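MgGH51 (Meripilus giganteus, PDB 6ZPV) is a GH51 alpha-L-arabinofuranosidase that hydrolyses terminal alpha-L-arabinofuranosidic bonds, probably trimming arabinose side groups from plant cell-wall polysaccharides. Local coordinates at residues 225-230 / 269-274; 285-290 / 314-319; 19-24 / 478-483. All coordinates share one frame; numbering follows the deposited sequence.

Interaction 1 of 3, residues 225-230 / 269-274; sequences FRFPGG and LGLLEY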
# COMPACT_ATOMS: atom_id res chain seq x y z
N PHE A 225 -0.80 9.42 2.19
CA PHE A 225 -0.38 8.16 1.54
C PHE A 225 0.95 8.42 0.83
O PHE A 225 0.99 9.17 -0.18
CB PHE A 225 -1.48 7.70 0.57
CG PHE A 225 -1.37 6.31 0.03
CD1 PHE A 225 -0.57 5.99 -1.06
CD2 PHE A 225 -2.14 5.29 0.54
CE1 PHE A 225 -0.61 4.73 -1.64
CE2 PHE A 225 -2.19 4.04 -0.04
CZ PHE A 225 -1.41 3.76 -1.15
N ARG A 226 2.03 7.86 1.34
CA ARG A 226 3.39 7.97 0.75
C ARG A 226 3.52 6.89 -0.32
O ARG A 226 3.21 5.70 -0.06
CB ARG A 226 4.46 7.80 1.83
CG ARG A 226 5.86 7.97 1.34
CD ARG A 226 6.89 7.34 2.27
NE ARG A 226 8.26 7.46 1.77
CZ ARG A 226 9.22 6.55 1.97
NH1 ARG A 226 9.00 5.51 2.80
NH2 ARG A 226 10.37 6.68 1.34
N PHE A 227 3.96 7.23 -1.54
CA PHE A 227 3.98 6.27 -2.65
C PHE A 227 4.83 6.85 -3.75
O PHE A 227 5.04 8.08 -3.78
CB PHE A 227 2.55 6.01 -3.15
CG PHE A 227 2.02 7.07 -4.10
CD1 PHE A 227 1.77 8.34 -3.66
CD2 PHE A 227 1.92 6.78 -5.45
CE1 PHE A 227 1.40 9.32 -4.55
CE2 PHE A 227 1.55 7.76 -6.33
CZ PHE A 227 1.31 9.05 -5.89
N PRO A 228 5.29 6.07 -4.76
CA PRO A 228 5.12 4.62 -4.91
C PRO A 228 6.24 3.81 -4.28
O PRO A 228 6.29 2.57 -4.46
CB PRO A 228 5.10 4.45 -6.42
CG PRO A 228 6.09 5.49 -6.89
CD PRO A 228 5.80 6.68 -6.00
N GLY A 229 7.12 4.44 -3.50
CA GLY A 229 8.11 3.72 -2.72
C GLY A 229 9.03 4.70 -2.06
O GLY A 229 8.94 5.91 -2.29
N GLY A 230 9.92 4.21 -1.16
CA GLY A 230 10.22 2.82 -0.97
C GLY A 230 11.17 2.31 -2.07
O GLY A 230 11.31 2.89 -3.14
N LEU A 269 -1.96 -0.68 -11.27
CA LEU A 269 -2.06 0.27 -10.17
C LEU A 269 -1.11 1.41 -10.52
O LEU A 269 0.09 1.32 -10.22
CB LEU A 269 -1.72 -0.37 -8.85
CG LEU A 269 -1.74 0.55 -7.63
CD1 LEU A 269 -3.07 1.19 -7.45
CD2 LEU A 269 -1.32 -0.22 -6.38
N GLY A 270 -1.62 2.41 -11.22
CA GLY A 270 -0.81 3.49 -11.74
C GLY A 270 -1.18 4.84 -11.16
O GLY A 270 -2.00 4.95 -10.24
N LEU A 271 -0.51 5.89 -11.64
CA LEU A 271 -0.60 7.20 -10.97
C LEU A 271 -2.06 7.65 -10.84
O LEU A 271 -2.41 8.19 -9.77
CB LEU A 271 0.29 8.21 -11.69
CG LEU A 271 0.37 9.60 -11.08
CD1 LEU A 271 0.72 9.58 -9.59
CD2 LEU A 271 1.40 10.44 -11.80
N LEU A 272 -2.89 7.53 -11.89
CA LEU A 272 -4.26 8.04 -11.74
C LEU A 272 -5.05 7.18 -10.75
O LEU A 272 -5.93 7.73 -10.06
CB LEU A 272 -4.97 8.15 -13.08
CG LEU A 272 -6.27 8.91 -13.08
CD1 LEU A 272 -6.12 10.36 -12.61
CD2 LEU A 272 -6.88 8.91 -14.47
N GLU A 273 -4.84 5.88 -10.71
CA GLU A 273 -5.56 5.03 -9.74
C GLU A 273 -5.19 5.41 -8.31
O GLU A 273 -6.06 5.48 -7.42
CB GLU A 273 -5.33 3.56 -10.01
CG GLU A 273 -5.90 3.04 -11.34
CD GLU A 273 -5.13 3.35 -12.60
OE1 GLU A 273 -3.90 3.60 -12.44
OE2 GLU A 273 -5.69 3.31 -13.69
N TYR A 274 -3.90 5.68 -8.07
CA TYR A 274 -3.48 6.19 -6.75
C TYR A 274 -4.23 7.49 -6.41
O TYR A 274 -4.81 7.60 -5.33
CB TYR A 274 -1.95 6.40 -6.72
CG TYR A 274 -1.07 5.20 -6.61
CD1 TYR A 274 -1.03 4.47 -5.43
CD2 TYR A 274 -0.18 4.83 -7.62
CE1 TYR A 274 -0.13 3.42 -5.23
CE2 TYR A 274 0.69 3.76 -7.45
CZ TYR A 274 0.72 3.06 -6.26
OH TYR A 274 1.62 2.04 -6.01
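Phe227 lies against one face of the Tyr274 ring, its CD2 standing 3.5 Å above that plane and over the ring centre. The two planes meet at 40°, with centroids 4.6 Å apart, so the pair is tilted rather than stacked, and the side chains run past each other in opposite directions. Phe227 arrives there with CG between its own backbone N and carbonyl carbon (chi1 81°). On the opposite face of Tyr274, Leu269 CG rests toward the rim, which leaves the phenol sandwiched between an aliphatic and an aromatic neighbour. Phe225 crosses at about a right angle and brings CE1 to within 3.8 Å of Tyr274 CD1. Leu271 turns CD1 in plane to the edge of Phe227, 3.8 Å from CZ. An alanine in place of Tyr274 is likely to open a gap between Leu269 and Phe227 and deprive Phe225 of a neighbour, leaving the Phe227 ring less firmly held on that side. Glu273 caps the helix start, its OE1 accepting from Gly270 N at 2.8 Å; this is one half of a capping box, the glycine N-cap having no side chain for the other. Together, strand 224-227 and helix 271-281 make up a beta-alpha unit of a (beta/alpha)8 barrel, joined through a buried aromatic layer.

Interaction 2 of 3, residues 285-290 / 314-319; sequences PIMAVW and DQINFV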
# COMPACT_ATOMS: atom_id res chain seq x y z
N PRO A 285 -1.42 12.99 -0.93
CA PRO A 285 -0.19 12.27 -1.24
C PRO A 285 1.04 12.86 -0.60
O PRO A 285 1.20 14.06 -0.50
CB PRO A 285 -0.09 12.40 -2.78
CG PRO A 285 -0.84 13.66 -3.07
CD PRO A 285 -1.98 13.72 -2.09
N ILE A 286 1.99 11.94 -0.30
CA ILE A 286 3.41 12.29 -0.20
C ILE A 286 4.05 11.53 -1.35
O ILE A 286 4.25 10.32 -1.24
CB ILE A 286 4.00 12.01 1.17
CG1 ILE A 286 3.30 12.82 2.26
CG2 ILE A 286 5.50 12.30 1.13
CD1 ILE A 286 3.77 12.60 3.67
N MET A 287 4.25 12.20 -2.48
CA MET A 287 4.62 11.52 -3.72
C MET A 287 6.12 11.56 -3.93
O MET A 287 6.73 12.63 -3.92
CB MET A 287 3.91 12.16 -4.90
CG MET A 287 4.18 11.44 -6.21
SD MET A 287 3.29 12.06 -7.64
CE MET A 287 4.15 13.61 -7.87
N ALA A 288 6.72 10.40 -4.14
CA ALA A 288 8.14 10.30 -4.44
C ALA A 288 8.38 10.45 -5.96
O ALA A 288 7.56 10.05 -6.79
CB ALA A 288 8.74 9.01 -3.95
N VAL A 289 9.55 11.05 -6.25
CA VAL A 289 10.11 11.10 -7.60
C VAL A 289 11.45 10.39 -7.59
O VAL A 289 12.25 10.50 -6.66
CB VAL A 289 10.23 12.52 -8.16
CG1 VAL A 289 8.87 13.13 -8.34
CG2 VAL A 289 11.13 13.45 -7.34
N TRP A 290 11.72 9.67 -8.69
CA TRP A 290 13.02 9.04 -8.90
C TRP A 290 14.09 10.12 -9.03
O TRP A 290 13.85 11.17 -9.66
CB TRP A 290 12.92 8.16 -10.16
CG TRP A 290 14.11 7.24 -10.29
CD1 TRP A 290 14.23 6.03 -9.66
CD2 TRP A 290 15.30 7.40 -11.06
NE1 TRP A 290 15.43 5.44 -9.96
CE2 TRP A 290 16.10 6.27 -10.83
CE3 TRP A 290 15.74 8.35 -11.99
CZ2 TRP A 290 17.33 6.05 -11.47
CZ3 TRP A 290 16.94 8.17 -12.65
CH2 TRP A 290 17.73 7.01 -12.40
N ASP A 314 7.22 16.44 -15.30
CA ASP A 314 6.05 15.89 -16.01
C ASP A 314 5.14 15.14 -15.04
O ASP A 314 3.91 15.32 -15.09
CB ASP A 314 6.52 14.94 -17.12
CG ASP A 314 7.29 15.54 -18.27
OD1 ASP A 314 7.26 16.78 -18.44
OD2 ASP A 314 7.97 14.73 -18.96
N GLN A 315 5.72 14.31 -14.17
CA GLN A 315 4.93 13.56 -13.18
C GLN A 315 4.09 14.49 -12.29
O GLN A 315 2.92 14.24 -12.06
CB GLN A 315 5.94 12.74 -12.34
CG GLN A 315 5.28 11.87 -11.28
CD GLN A 315 6.31 11.10 -10.48
OE1 GLN A 315 7.38 10.77 -10.99
NE2 GLN A 315 5.97 10.78 -9.20
N ILE A 316 4.73 15.54 -11.81
CA ILE A 316 4.03 16.51 -10.96
C ILE A 316 2.96 17.27 -11.76
O ILE A 316 1.83 17.45 -11.27
CB ILE A 316 5.02 17.43 -10.25
CG1 ILE A 316 5.91 16.64 -9.29
CG2 ILE A 316 4.28 18.57 -9.55
CD1 ILE A 316 7.15 17.37 -8.80
N ASN A 317 3.27 17.65 -12.99
CA ASN A 317 2.25 18.32 -13.82
C ASN A 317 1.05 17.42 -14.07
O ASN A 317 -0.07 17.91 -14.13
CB ASN A 317 2.86 18.80 -15.15
CG ASN A 317 3.57 20.14 -15.02
OD1 ASN A 317 3.22 20.91 -14.12
ND2 ASN A 317 4.52 20.36 -15.94
N PHE A 318 1.23 16.12 -14.22
CA PHE A 318 0.10 15.21 -14.35
C PHE A 318 -0.83 15.41 -13.14
O PHE A 318 -2.07 15.38 -13.29
CB PHE A 318 0.53 13.75 -14.47
CG PHE A 318 -0.64 12.82 -14.66
CD1 PHE A 318 -1.20 12.65 -15.90
CD2 PHE A 318 -1.22 12.15 -13.58
CE1 PHE A 318 -2.27 11.80 -16.11
CE2 PHE A 318 -2.29 11.28 -13.79
CZ PHE A 318 -2.81 11.12 -15.05
N VAL A 319 -0.28 15.51 -11.94
CA VAL A 319 -1.05 15.60 -10.68
C VAL A 319 -1.77 16.94 -10.59
O VAL A 319 -2.98 16.98 -10.26
CB VAL A 319 -0.16 15.33 -9.46
CG1 VAL A 319 -1.02 15.34 -8.22
CG2 VAL A 319 0.61 14.03 -9.58
O HOH W 1 9.59 9.06 -10.31
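Met287 and Gln315 approach from opposite directions, each sending CG anti to its backbone N, at chi1 -176° for the methionine. Gln315 then stays extended to its amide, whereas Met287 bends only at its last torsion, chi3 71°, which swings CE round toward the helix. The setting is the (beta/alpha)8 barrel: strand 285-289 on the inside, helix 314-319 on the outside, their axes 10.1 Å apart and running at 153°, nearly antiparallel as expected when a helix returns along the barrel wall. Gln315 NE2 gives a hydrogen bond of 3.0 Å to Ala288 O, the donor tilted out of the carbonyl plane. It also points almost straight at Met287 SD, at 3.4 Å, in a weak bond to sulfur. One nitrogen thus serves the strand backbone and, weakly, a strand side chain, and Val289 CG1, 3.8 Å from NE2, packs against the same amide. The methionine end makes the apolar part of the contact: SD meets Val319 CG2 tip to tip, and CE touches Ile316 CG1 at 3.8 Å. Leu271 of the preceding helix also leans on Met287, while Trp290, just past the strand, makes a cation-pi contact with Arg241 and meets the Tyr308 ring, both beside a glycan that is probably N-linked at Asn245. With its nitrogen so committed, the buried amide has its rotation fixed at the other end too, where Gln315 OE1 accepts from a water at 2.9 Å that in turn receives Trp290 N at 2.7 Å.

Interaction 3 of 3, residues 19-24 / 478-483; sequences GLMFED and SYAPLL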
# COMPACT_ATOMS: atom_id res chain seq x y z
N GLY A 19 -0.39 8.59 8.86
CA GLY A 19 -0.76 8.18 7.49
C GLY A 19 -0.16 6.86 7.12
O GLY A 19 0.32 6.13 7.99
N LEU A 20 -0.15 6.56 5.83
CA LEU A 20 0.22 5.26 5.30
C LEU A 20 1.44 5.34 4.40
O LEU A 20 1.66 6.35 3.70
CB LEU A 20 -0.94 4.69 4.47
CG LEU A 20 -2.30 4.65 5.14
CD1 LEU A 20 -3.30 3.98 4.22
CD2 LEU A 20 -2.27 3.98 6.49
N MET A 21 2.22 4.26 4.39
CA MET A 21 3.36 4.09 3.49
C MET A 21 3.13 2.92 2.55
O MET A 21 2.90 1.80 3.01
CB MET A 21 4.67 3.89 4.26
CG MET A 21 5.91 3.77 3.40
SD MET A 21 6.19 2.11 2.74
CE MET A 21 7.50 2.36 1.58
N PHE A 22 3.17 3.18 1.23
CA PHE A 22 2.88 2.15 0.24
C PHE A 22 4.01 2.02 -0.78
O PHE A 22 4.46 2.99 -1.39
CB PHE A 22 1.56 2.47 -0.48
CG PHE A 22 1.13 1.32 -1.39
CD1 PHE A 22 1.55 1.24 -2.71
CD2 PHE A 22 0.33 0.31 -0.92
CE1 PHE A 22 1.19 0.16 -3.50
CE2 PHE A 22 -0.02 -0.78 -1.71
CZ PHE A 22 0.40 -0.84 -3.01
N GLU A 23 4.36 0.77 -1.04
CA GLU A 23 4.99 0.35 -2.28
C GLU A 23 4.39 -1.02 -2.59
O GLU A 23 3.86 -1.66 -1.68
CB GLU A 23 6.51 0.25 -2.12
CG GLU A 23 6.95 -0.96 -1.27
CD GLU A 23 8.46 -0.97 -1.01
OE1 GLU A 23 9.25 -1.01 -2.00
OE2 GLU A 23 8.81 -0.93 0.18
N ASP A 24 4.59 -1.52 -3.81
CA ASP A 24 4.16 -2.89 -4.14
C ASP A 24 5.24 -3.83 -3.59
O ASP A 24 6.35 -3.96 -4.15
CB ASP A 24 3.96 -3.05 -5.65
CG ASP A 24 3.03 -4.17 -5.97
OD1 ASP A 24 2.95 -5.17 -5.18
OD2 ASP A 24 2.30 -4.08 -7.02
N SER A 478 4.42 7.06 9.34
CA SER A 478 3.76 5.88 8.77
C SER A 478 4.55 4.62 9.08
O SER A 478 5.78 4.54 8.86
CB SER A 478 3.59 6.05 7.24
OG SER A 478 4.72 6.61 6.60
N TYR A 479 3.82 3.60 9.52
CA TYR A 479 4.35 2.23 9.68
C TYR A 479 4.72 1.65 8.30
O TYR A 479 4.09 2.01 7.30
CB TYR A 479 3.25 1.35 10.33
CG TYR A 479 3.63 -0.06 10.71
CD1 TYR A 479 3.69 -1.09 9.80
CD2 TYR A 479 3.90 -0.36 12.04
CE1 TYR A 479 4.00 -2.39 10.15
CE2 TYR A 479 4.19 -1.66 12.41
CZ TYR A 479 4.24 -2.69 11.48
OH TYR A 479 4.54 -4.00 11.81
N ALA A 480 5.68 0.74 8.26
CA ALA A 480 5.92 0.04 6.99
C ALA A 480 6.40 -1.37 7.21
O ALA A 480 7.14 -1.61 8.19
CB ALA A 480 6.90 0.79 6.13
N PRO A 481 6.12 -2.31 6.28
CA PRO A 481 5.17 -2.16 5.19
C PRO A 481 3.71 -2.17 5.67
O PRO A 481 3.36 -2.70 6.74
CB PRO A 481 5.41 -3.41 4.30
CG PRO A 481 6.77 -3.88 4.72
CD PRO A 481 6.87 -3.56 6.20
N LEU A 482 2.83 -1.64 4.80
CA LEU A 482 1.40 -1.55 5.03
C LEU A 482 0.71 -2.90 4.86
O LEU A 482 -0.19 -3.20 5.67
CB LEU A 482 0.86 -0.52 4.07
CG LEU A 482 -0.63 -0.18 4.19
CD1 LEU A 482 -0.97 0.37 5.56
CD2 LEU A 482 -1.03 0.78 3.11
N LEU A 483 1.05 -3.62 3.79
CA LEU A 483 0.21 -4.73 3.33
C LEU A 483 1.02 -5.98 3.08
O LEU A 483 2.20 -5.92 2.64
CB LEU A 483 -0.53 -4.33 2.04
CG LEU A 483 -1.72 -3.41 2.25
CD1 LEU A 483 -2.22 -2.81 0.99
CD2 LEU A 483 -2.86 -4.15 2.93
O HOH W 2 0.84 3.84 9.45
O HOH W 3 4.27 -0.63 2.27
O HOH W 4 1.48 2.60 6.79
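Closure of the (beta/alpha)8 barrel falls to its first and last strands, 20-21 and 474-479, and Leu20 faces Ser478 at the point where they begin to part. Gly19 still bonds directly to the backbone of Ala477; from there on waters bridge the two segments. One water donates to Gly19 O at 2.8 Å and accepts from Tyr479 N. A second donates to Tyr479 O at 2.7 Å and takes the N-H of Met21. Farther along, a third links Met21 O, 2.9 Å away, with Leu482 N, so buried backbone groups of both segments find partners through water. Side chains make the rest of the contact. Ser478 lays CB against Gly19 O and the Leu20 carbonyl carbon, while its OG, held between the backbone N and carbonyl carbon by chi1 42°, bonds to Gly428 O in the adjoining strand. Met21 bends at chi2 (-83°), and this brings SD to 3.7 Å from CB of Ala480, a residue that also lies close to a bound glycerol, probably from the crystallisation liquor. Leu482 sets CB against Met21 O and crosses Leu20, with CD1 3.9 Å from Leu20 CD2. Leu483 CD1 meets Phe22 at the ring edge, 4.0 Å from CE2. Around this seam, strand 424-432 lends Glu429 to both Met21 and Ala480, and strand 224-227 flanks residues 19-24, with Phe225 packing on Leu20. Helix 211-219 spans the two segments from outside, Leu217 resting on Leu20 and Leu482 and Ile213 on Leu483.

In the fold
From the N terminus, residues 19-24 come first, but their partner, 478-483, arrives only after 453 intervening residues; interaction 3 therefore closes the longest loop and, with it, the barrel. Within that loop the other two contacts follow in series, without crossing: interaction 1 closes between 225-230 and 269-274, and only then does interaction 2 open at 285-290, to close at 314-319. Strands 20-21, 224-227 and 284-289 are consecutive neighbours in the parallel sheet. Residues 225-230 accordingly stand in the middle, with Arg226 bonded through its backbone to Leu20 and Phe22, and Phe225 and Phe227 to Ile286 and Ala288. Interactions 2 and 3 do not touch.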